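Local coordinates for protein alcohol dehydrogenase (Aeropyrum pernix, PDB 1H2B) that probably oxidises alcohols with NAD(+) as a zinc-containing dehydrogenase of a hyperthermophilic archaeon, binding zinc and the dinucleotide, at residues R175-A180 / H200-L205. Numbering follows the deposited sequence. Where two conformers were deposited one is given.
Sequences RAVKKA and HIAVQL
Val177 alone carries the contact from the 175-180 side, meeting Ala202 and Leu205 of the neighbouring helix; within 175-180 and 200-205 the closest CA atoms are those of Val177 and Ala202, 6.8 Å apart. Before it in sequence, Arg175 turns its CB away from 200-205 and forms salt bridges with Glu314 and Glu119 of its own chain and with Glu301 of the second subunit. At Val177 both methyls are used. Val177 CG1, anti to the backbone N (chi1 165°), rests 3.9 Å from Leu205 O, while Val177 CG2 lies beside that N and touches two side chains, Leu205 CB at 4.0 Å and Ala202 CB at 4.2 Å. Val177 CG2 is also 4.1 Å from Ala202 O, so the two methyls meet backbone oxygens as well as side-chain carbons, and no hydrogen bond crosses between the segments. Putting an alanine here would probably open a gap against Ala202 and Leu205, because both touching methyls would be gone. Past Val177, Ala180 packs on Val257 and Met259 of strand 255-260, Met259 also touching Val177, which places this helix against the parallel sheet. Ala202 in turn touches the glycine-rich GxGxxG region, its side chain about 9 Å from the bound dinucleotide. Helix 166-181 packs beside helix 197-209, which follows strand 189-193 through that turn, the beta-turn-alpha unit of a Rossmann-type nucleotide-binding domain.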
ATOM      1  N   ARG B 175     -14.119   0.803   9.236  1.00 13.25           N
ATOM      2  CA  ARG B 175     -12.658   0.691   9.292  1.00 13.57           C
ATOM      3  C   ARG B 175     -12.214  -0.742   9.125  1.00 13.48           C
ATOM      4  O   ARG B 175     -11.237  -1.028   8.405  1.00 15.26           O
ATOM      5  CB  ARG B 175     -12.099   1.261  10.591  1.00 12.63           C
ATOM      6  CG  ARG B 175     -10.562   1.230  10.644  1.00 13.36           C
ATOM      7  CD  ARG B 175     -10.105   1.925  11.895  1.00 14.33           C
ATOM      8  NE  ARG B 175      -8.673   1.938  12.161  1.00 14.84           N
ATOM      9  CZ  ARG B 175      -7.857   2.945  11.893  1.00 16.63           C
ATOM     10  NH1 ARG B 175      -8.282   4.025  11.251  1.00 15.70           N
ATOM     11  NH2 ARG B 175      -6.591   2.887  12.260  1.00 16.86           N
ATOM     12  N   ALA B 176     -12.927  -1.678   9.761  1.00 12.50           N
ATOM     13  CA  ALA B 176     -12.549  -3.068   9.630  1.00 11.02           C
ATOM     14  C   ALA B 176     -12.712  -3.571   8.207  1.00 13.40           C
ATOM     15  O   ALA B 176     -11.900  -4.353   7.739  1.00 14.22           O
ATOM     16  CB  ALA B 176     -13.401  -3.914  10.641  1.00 13.59           C
ATOM     17  N   VAL B 177     -13.788  -3.150   7.527  1.00 11.79           N
ATOM     18  CA  VAL B 177     -14.002  -3.573   6.133  1.00 13.07           C
ATOM     19  C   VAL B 177     -12.952  -2.942   5.228  1.00 13.68           C
ATOM     20  O   VAL B 177     -12.498  -3.598   4.275  1.00 14.51           O
ATOM     21  CB  VAL B 177     -15.457  -3.288   5.687  1.00 13.95           C
ATOM     22  CG1 VAL B 177     -15.569  -3.391   4.139  1.00 17.01           C
ATOM     23  CG2 VAL B 177     -16.432  -4.278   6.406  1.00 13.68           C
ATOM     24  N   LYS B 178     -12.569  -1.695   5.491  1.00 14.33           N
ATOM     25  CA  LYS B 178     -11.410  -1.103   4.760  1.00 16.09           C
ATOM     26  C   LYS B 178     -10.184  -1.961   4.900  1.00 16.60           C
ATOM     27  O   LYS B 178      -9.492  -2.236   3.894  1.00 18.43           O
ATOM     28  CB  LYS B 178     -11.105   0.297   5.263  1.00 17.74           C
ATOM     29  CG  LYS B 178     -12.188   1.286   4.940  0.50 15.82           C
ATOM     30  CD  LYS B 178     -11.641   2.714   4.999  0.50 24.56           C
ATOM     31  CE  LYS B 178     -12.026   3.483   3.764  0.50 25.69           C
ATOM     32  NZ  LYS B 178     -11.246   4.740   3.461  0.50 26.96           N
ATOM     33  N   LYS B 179      -9.873  -2.422   6.118  1.00 14.73           N
ATOM     34  CA  LYS B 179      -8.749  -3.337   6.284  1.00 16.58           C
ATOM     35  C   LYS B 179      -8.940  -4.599   5.426  1.00 17.67           C
ATOM     36  O   LYS B 179      -8.047  -5.000   4.670  1.00 19.51           O
ATOM     37  CB  LYS B 179      -8.572  -3.769   7.756  1.00 17.05           C
ATOM     38  CG  LYS B 179      -8.076  -2.685   8.703  1.00 16.25           C
ATOM     39  CD  LYS B 179      -7.906  -3.350  10.052  1.00 19.20           C
ATOM     40  CE  LYS B 179      -7.123  -2.471  11.002  1.00 18.25           C
ATOM     41  NZ  LYS B 179      -7.820  -1.202  11.235  1.00 16.75           N
ATOM     42  N   ALA B 180     -10.132  -5.182   5.473  1.00 15.47           N
ATOM     43  CA  ALA B 180     -10.427  -6.409   4.736  1.00 17.50           C
ATOM     44  C   ALA B 180     -10.220  -6.217   3.245  1.00 18.27           C
ATOM     45  O   ALA B 180      -9.681  -7.124   2.592  1.00 18.84           O
ATOM     46  CB  ALA B 180     -11.865  -6.867   5.014  1.00 16.46           C
ATOM     47  N   HIS B 200     -24.135  -6.758  11.154  1.00 14.80           N
ATOM     48  CA  HIS B 200     -25.119  -6.589  10.087  1.00 18.06           C
ATOM     49  C   HIS B 200     -24.786  -5.392   9.218  1.00 16.40           C
ATOM     50  O   HIS B 200     -25.064  -5.386   8.011  1.00 16.80           O
ATOM     51  CB  HIS B 200     -26.542  -6.553  10.657  1.00 18.17           C
ATOM     52  CG  HIS B 200     -27.008  -5.180  11.021  1.00 16.03           C
ATOM     53  ND1 HIS B 200     -26.650  -4.574  12.196  1.00 16.44           N
ATOM     54  CD2 HIS B 200     -27.843  -4.314  10.380  1.00 17.21           C
ATOM     55  CE1 HIS B 200     -27.211  -3.376  12.262  1.00 17.27           C
ATOM     56  NE2 HIS B 200     -27.955  -3.199  11.179  1.00 17.07           N
ATOM     57  N   ILE B 201     -24.088  -4.400   9.791  1.00 15.46           N
ATOM     58  CA  ILE B 201     -23.570  -3.312   8.989  1.00 13.92           C
ATOM     59  C   ILE B 201     -22.424  -3.798   8.146  1.00 14.87           C
ATOM     60  O   ILE B 201     -22.337  -3.502   6.956  1.00 15.95           O
ATOM     61  CB  ILE B 201     -23.148  -2.113   9.891  1.00 14.93           C
ATOM     62  CG1 ILE B 201     -24.389  -1.648  10.684  1.00 18.44           C
ATOM     63  CG2 ILE B 201     -22.616  -0.972   9.024  1.00 17.13           C
ATOM     64  CD1 ILE B 201     -24.095  -0.521  11.708  1.00 16.82           C
ATOM     65  N   ALA B 202     -21.537  -4.603   8.746  1.00 14.92           N
ATOM     66  CA  ALA B 202     -20.390  -5.113   7.985  1.00 13.31           C
ATOM     67  C   ALA B 202     -20.828  -5.945   6.770  1.00 15.61           C
ATOM     68  O   ALA B 202     -20.194  -5.859   5.727  1.00 16.87           O
ATOM     69  CB  ALA B 202     -19.452  -5.918   8.886  1.00 14.77           C
ATOM     70  N   VAL B 203     -21.913  -6.715   6.895  1.00 15.92           N
ATOM     71  CA  VAL B 203     -22.395  -7.485   5.726  1.00 15.50           C
ATOM     72  C   VAL B 203     -22.669  -6.538   4.567  1.00 17.27           C
ATOM     73  O   VAL B 203     -22.214  -6.788   3.443  1.00 17.04           O
ATOM     74  CB  VAL B 203     -23.697  -8.290   6.046  1.00 16.42           C
ATOM     75  CG1 VAL B 203     -24.336  -8.884   4.729  1.00 16.22           C
ATOM     76  CG2 VAL B 203     -23.415  -9.402   7.054  1.00 17.38           C
ATOM     77  N   GLN B 204     -23.396  -5.452   4.838  1.00 17.51           N
ATOM     78  CA  GLN B 204     -23.705  -4.473   3.803  1.00 18.47           C
ATOM     79  C   GLN B 204     -22.448  -3.822   3.246  1.00 19.17           C
ATOM     80  O   GLN B 204     -22.298  -3.641   2.047  1.00 19.06           O
ATOM     81  CB  GLN B 204     -24.608  -3.365   4.352  1.00 18.92           C
ATOM     82  CG  GLN B 204     -25.926  -3.868   4.885  1.00 19.54           C
ATOM     83  CD  GLN B 204     -26.699  -2.756   5.549  1.00 17.64           C
ATOM     84  OE1 GLN B 204     -27.104  -1.782   4.871  1.00 20.53           O
ATOM     85  NE2 GLN B 204     -26.853  -2.836   6.871  1.00 19.70           N
ATOM     86  N   LEU B 205     -21.534  -3.458   4.124  1.00 16.53           N
ATOM     87  CA  LEU B 205     -20.336  -2.805   3.658  1.00 16.17           C
ATOM     88  C   LEU B 205     -19.433  -3.705   2.823  1.00 17.51           C
ATOM     89  O   LEU B 205     -18.820  -3.215   1.905  1.00 19.50           O
ATOM     90  CB  LEU B 205     -19.557  -2.235   4.858  1.00 15.68           C
ATOM     91  CG  LEU B 205     -20.279  -1.115   5.596  1.00 15.05           C
ATOM     92  CD1 LEU B 205     -19.466  -0.718   6.834  1.00 14.88           C
ATOM     93  CD2 LEU B 205     -20.403   0.104   4.699  1.00 17.58           C
TER